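PDB 6EKR: type ii site-specific deoxyribonuclease from Klebsiella pneumoniae, which probably cleaves double-stranded DNA at a specific site, as a type IIP restriction endonuclease of the PD-(D/E)xK nuclease class. Local coordinates for residues W99-N108 with R284-D292. The protein carries 2 engineered substitutions. Sequence-based numbering, arbitrary orientation.
Sequences WSSFDSRRAN and RTMGDFLFD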
loop_
_atom_site.group_PDB
_atom_site.type_symbol
_atom_site.label_atom_id
_atom_site.label_comp_id
_atom_site.label_asym_id
_atom_site.label_seq_id
_atom_site.Cartn_x
_atom_site.Cartn_y
_atom_site.Cartn_z
ATOM N N TRP A 99 -6.305 -10.584 35.824
ATOM C CA TRP A 99 -6.660 -9.775 34.658
ATOM C C TRP A 99 -8.142 -9.915 34.305
ATOM O O TRP A 99 -8.499 -10.536 33.308
ATOM C CB TRP A 99 -5.750 -10.095 33.450
ATOM C CG TRP A 99 -5.789 -9.045 32.352
ATOM C CD1 TRP A 99 -6.402 -9.152 31.133
ATOM C CD2 TRP A 99 -5.208 -7.734 32.392
ATOM N NE1 TRP A 99 -6.237 -7.993 30.415
ATOM C CE2 TRP A 99 -5.506 -7.107 31.160
ATOM C CE3 TRP A 99 -4.466 -7.026 33.349
ATOM C CZ2 TRP A 99 -5.080 -5.813 30.857
ATOM C CZ3 TRP A 99 -4.042 -5.739 33.044
ATOM C CH2 TRP A 99 -4.349 -5.148 31.809
ATOM N N SER A 100 -8.998 -9.318 35.129
ATOM C CA SER A 100 -10.449 -9.360 34.927
ATOM C C SER A 100 -10.891 -8.634 33.648
ATOM O O SER A 100 -10.065 -8.051 32.933
ATOM C CB SER A 100 -11.173 -8.761 36.140
ATOM O OG SER A 100 -11.125 -7.341 36.124
ATOM N N SER A 101 -12.194 -8.667 33.368
ATOM C CA SER A 101 -12.746 -7.908 32.255
ATOM C C SER A 101 -12.676 -6.418 32.575
ATOM O O SER A 101 -12.700 -5.581 31.663
ATOM C CB SER A 101 -14.184 -8.334 31.938
ATOM O OG SER A 101 -15.126 -7.688 32.784
ATOM N N PHE A 102 -12.585 -6.095 33.865
ATOM C CA PHE A 102 -12.445 -4.706 34.289
ATOM C C PHE A 102 -11.009 -4.229 34.139
ATOM O O PHE A 102 -10.767 -3.035 33.962
ATOM C CB PHE A 102 -12.950 -4.490 35.715
ATOM C CG PHE A 102 -14.409 -4.137 35.783
ATOM C CD1 PHE A 102 -14.813 -2.802 35.880
ATOM C CD2 PHE A 102 -15.393 -5.136 35.736
ATOM C CE1 PHE A 102 -16.183 -2.462 35.933
ATOM C CE2 PHE A 102 -16.760 -4.807 35.793
ATOM C CZ PHE A 102 -17.152 -3.465 35.889
ATOM N N ASP A 103 -10.058 -5.160 34.202
ATOM C CA ASP A 103 -8.667 -4.828 33.946
ATOM C C ASP A 103 -8.446 -4.621 32.451
ATOM O O ASP A 103 -7.759 -3.689 32.039
ATOM C CB ASP A 103 -7.752 -5.907 34.496
ATOM C CG ASP A 103 -7.828 -6.009 36.001
ATOM O OD1 ASP A 103 -7.326 -5.103 36.705
ATOM O OD2 ASP A 103 -8.393 -7.010 36.482
ATOM N N SER A 104 -9.064 -5.479 31.649
ATOM C CA SER A 104 -8.985 -5.380 30.203
ATOM C C SER A 104 -9.685 -4.133 29.675
ATOM O O SER A 104 -9.114 -3.434 28.853
ATOM C CB SER A 104 -9.529 -6.649 29.544
ATOM O OG SER A 104 -9.668 -6.500 28.141
ATOM N N ARG A 105 -10.898 -3.844 30.150
ATOM C CA ARG A 105 -11.665 -2.674 29.672
ATOM C C ARG A 105 -10.953 -1.352 29.916
ATOM O O ARG A 105 -11.060 -0.424 29.118
ATOM C CB ARG A 105 -13.033 -2.587 30.344
ATOM C CG ARG A 105 -14.132 -3.422 29.723
ATOM C CD ARG A 105 -15.394 -3.346 30.599
ATOM N NE ARG A 105 -16.368 -4.405 30.315
ATOM C CZ ARG A 105 -17.164 -4.953 31.233
ATOM N NH1 ARG A 105 -17.091 -4.559 32.502
ATOM N NH2 ARG A 105 -18.023 -5.903 30.885
ATOM N N ARG A 106 -10.247 -1.263 31.034
ATOM C CA ARG A 106 -9.591 -0.024 31.416
ATOM C C ARG A 106 -8.236 0.126 30.727
ATOM O O ARG A 106 -7.844 1.238 30.368
ATOM C CB ARG A 106 -9.459 0.080 32.934
ATOM C CG ARG A 106 -8.963 1.430 33.400
ATOM C CD ARG A 106 -8.751 1.450 34.899
ATOM N NE ARG A 106 -7.896 0.356 35.374
ATOM C CZ ARG A 106 -7.702 0.069 36.657
ATOM N NH1 ARG A 106 -8.300 0.791 37.601
ATOM N NH2 ARG A 106 -6.918 -0.942 36.996
ATOM N N ALA A 107 -7.528 -0.991 30.547
ATOM C CA ALA A 107 -6.312 -1.009 29.733
ATOM C C ALA A 107 -6.662 -0.526 28.326
ATOM O O ALA A 107 -5.987 0.350 27.763
ATOM C CB ALA A 107 -5.709 -2.391 29.691
ATOM N N ASN A 108 -7.751 -1.070 27.790
ATOM C CA ASN A 108 -8.247 -0.662 26.495
ATOM C C ASN A 108 -8.567 0.820 26.458
ATOM O O ASN A 108 -8.127 1.523 25.557
ATOM C CB ASN A 108 -9.477 -1.469 26.114
ATOM C CG ASN A 108 -9.710 -1.487 24.628
ATOM O OD1 ASN A 108 -8.871 -1.971 23.873
ATOM N ND2 ASN A 108 -10.857 -0.976 24.197
ATOM N N ARG A 284 -9.448 -9.582 18.858
ATOM C CA ARG A 284 -9.665 -9.259 20.263
ATOM C C ARG A 284 -9.441 -7.764 20.534
ATOM O O ARG A 284 -9.550 -6.952 19.631
ATOM C CB ARG A 284 -8.811 -10.166 21.176
ATOM C CG ARG A 284 -8.888 -11.675 20.890
ATOM C CD ARG A 284 -8.696 -12.465 22.179
ATOM N NE ARG A 284 -8.528 -13.907 21.972
ATOM C CZ ARG A 284 -7.348 -14.524 21.869
ATOM N NH1 ARG A 284 -6.220 -13.832 21.948
ATOM N NH2 ARG A 284 -7.285 -15.837 21.680
ATOM N N THR A 285 -9.116 -7.413 21.772
ATOM C CA THR A 285 -9.132 -6.026 22.234
ATOM C C THR A 285 -7.712 -5.593 22.594
ATOM O O THR A 285 -6.830 -6.449 22.728
ATOM C CB THR A 285 -10.090 -5.916 23.440
ATOM O OG1 THR A 285 -11.436 -6.061 22.979
ATOM C CG2 THR A 285 -10.003 -4.601 24.099
HETATM N N MSE A 286 -7.467 -4.286 22.731
HETATM C CA MSE A 286 -6.128 -3.817 23.120
HETATM C C MSE A 286 -5.796 -4.169 24.567
HETATM O O MSE A 286 -4.631 -4.371 24.906
HETATM C CB MSE A 286 -5.925 -2.322 22.854
HETATM C CG MSE A 286 -5.531 -1.974 21.414
HETATM SE SE MSE A 286 -4.066 -3.053 20.687
HETATM C CE MSE A 286 -2.653 -2.519 21.925
ATOM N N GLY A 287 -6.827 -4.244 25.410
ATOM C CA GLY A 287 -6.710 -4.848 26.738
ATOM C C GLY A 287 -6.439 -6.349 26.668
ATOM O O GLY A 287 -5.611 -6.866 27.425
ATOM N N ASP A 288 -7.130 -7.054 25.766
ATOM C CA ASP A 288 -6.860 -8.479 25.541
ATOM C C ASP A 288 -5.465 -8.694 24.964
ATOM O O ASP A 288 -4.824 -9.726 25.220
ATOM C CB ASP A 288 -7.895 -9.102 24.594
ATOM C CG ASP A 288 -9.301 -9.159 25.193
ATOM O OD1 ASP A 288 -9.446 -9.120 26.447
ATOM O OD2 ASP A 288 -10.262 -9.251 24.392
ATOM N N PHE A 289 -5.015 -7.716 24.174
ATOM C CA PHE A 289 -3.683 -7.720 23.581
ATOM C C PHE A 289 -2.594 -7.916 24.616
ATOM O O PHE A 289 -1.698 -8.725 24.413
ATOM C CB PHE A 289 -3.424 -6.418 22.812
ATOM C CG PHE A 289 -2.018 -6.303 22.264
ATOM C CD1 PHE A 289 -1.679 -6.894 21.050
ATOM C CD2 PHE A 289 -1.039 -5.613 22.968
ATOM C CE1 PHE A 289 -0.390 -6.797 20.548
ATOM C CE2 PHE A 289 0.248 -5.520 22.474
ATOM C CZ PHE A 289 0.574 -6.113 21.261
ATOM N N LEU A 290 -2.668 -7.168 25.712
ATOM C CA LEU A 290 -1.617 -7.193 26.721
ATOM C C LEU A 290 -1.525 -8.562 27.330
ATOM O O LEU A 290 -0.439 -9.131 27.402
ATOM C CB LEU A 290 -1.841 -6.139 27.798
ATOM C CG LEU A 290 -1.921 -4.702 27.290
ATOM C CD1 LEU A 290 -2.539 -3.806 28.338
ATOM C CD2 LEU A 290 -0.537 -4.217 26.890
ATOM N N PHE A 291 -2.671 -9.103 27.739
ATOM C CA PHE A 291 -2.708 -10.445 28.311
ATOM C C PHE A 291 -2.236 -11.493 27.297
ATOM O O PHE A 291 -1.416 -12.337 27.630
ATOM C CB PHE A 291 -4.094 -10.803 28.885
ATOM C CG PHE A 291 -4.230 -12.261 29.248
ATOM C CD1 PHE A 291 -3.687 -12.750 30.432
ATOM C CD2 PHE A 291 -4.863 -13.153 28.381
ATOM C CE1 PHE A 291 -3.785 -14.106 30.752
ATOM C CE2 PHE A 291 -4.970 -14.510 28.691
ATOM C CZ PHE A 291 -4.432 -14.989 29.875
ATOM N N ASP A 292 -2.742 -11.440 26.068
ATOM C CA ASP A 292 -2.306 -12.392 25.060
ATOM C C ASP A 292 -0.791 -12.371 24.850
ATOM O O ASP A 292 -0.155 -13.426 24.764
ATOM C CB ASP A 292 -3.041 -12.164 23.744
ATOM C CG ASP A 292 -4.498 -12.556 23.822
ATOM O OD1 ASP A 292 -4.804 -13.591 24.446
ATOM O OD2 ASP A 292 -5.342 -11.843 23.251
#
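Ser104 and Gly287 mark where helices 101-108 and 286-292 come together: their CA atoms lie 4.2 Å apart, and the segment axes approach to 7.5 Å at 114°. Lacking a side chain, Gly287 lets the backbones meet, and its CA-H points at Ser104 O (CA to O 3.5 Å, 156° at the hydrogen), a carbonyl that also accepts the helical bond from Asn108 N.

Polar links flank this point. With its OG anti to the backbone N (chi1 170°), Ser104 donates to Asp288 OD1 at 3.1 Å, reaching the carboxylate from above its plane. Gly287 O lies at the edge of the Trp99 indole, near its plane, where NE1 makes a weak hydrogen bond to it. Asn108 OD1 lies by the first turn of helix 286-292, weakly accepting from Met286 N, although its modelled position is uncertain; its ND2 is held by Cys266 O.

Apolar contacts complete the interface. Leu290 CD1 meets Ala107 CB, at 3.7 Å, and the CZ2 and CH2 atoms of the Trp99 indole on the same side. Phe291 touches Trp99 through CB, against CD1 at 3.6 Å, while the two rings run nearly parallel but barely overlap.

The capping box of Ser100 and Asp103 starts helix 101-125, whereas helix 286-298 follows edge strand 283-285 of the mixed sheet. Helix 78-91 packs on Trp99, Ala107 and Leu290, and helix 132-148 touches Met286 and Leu290.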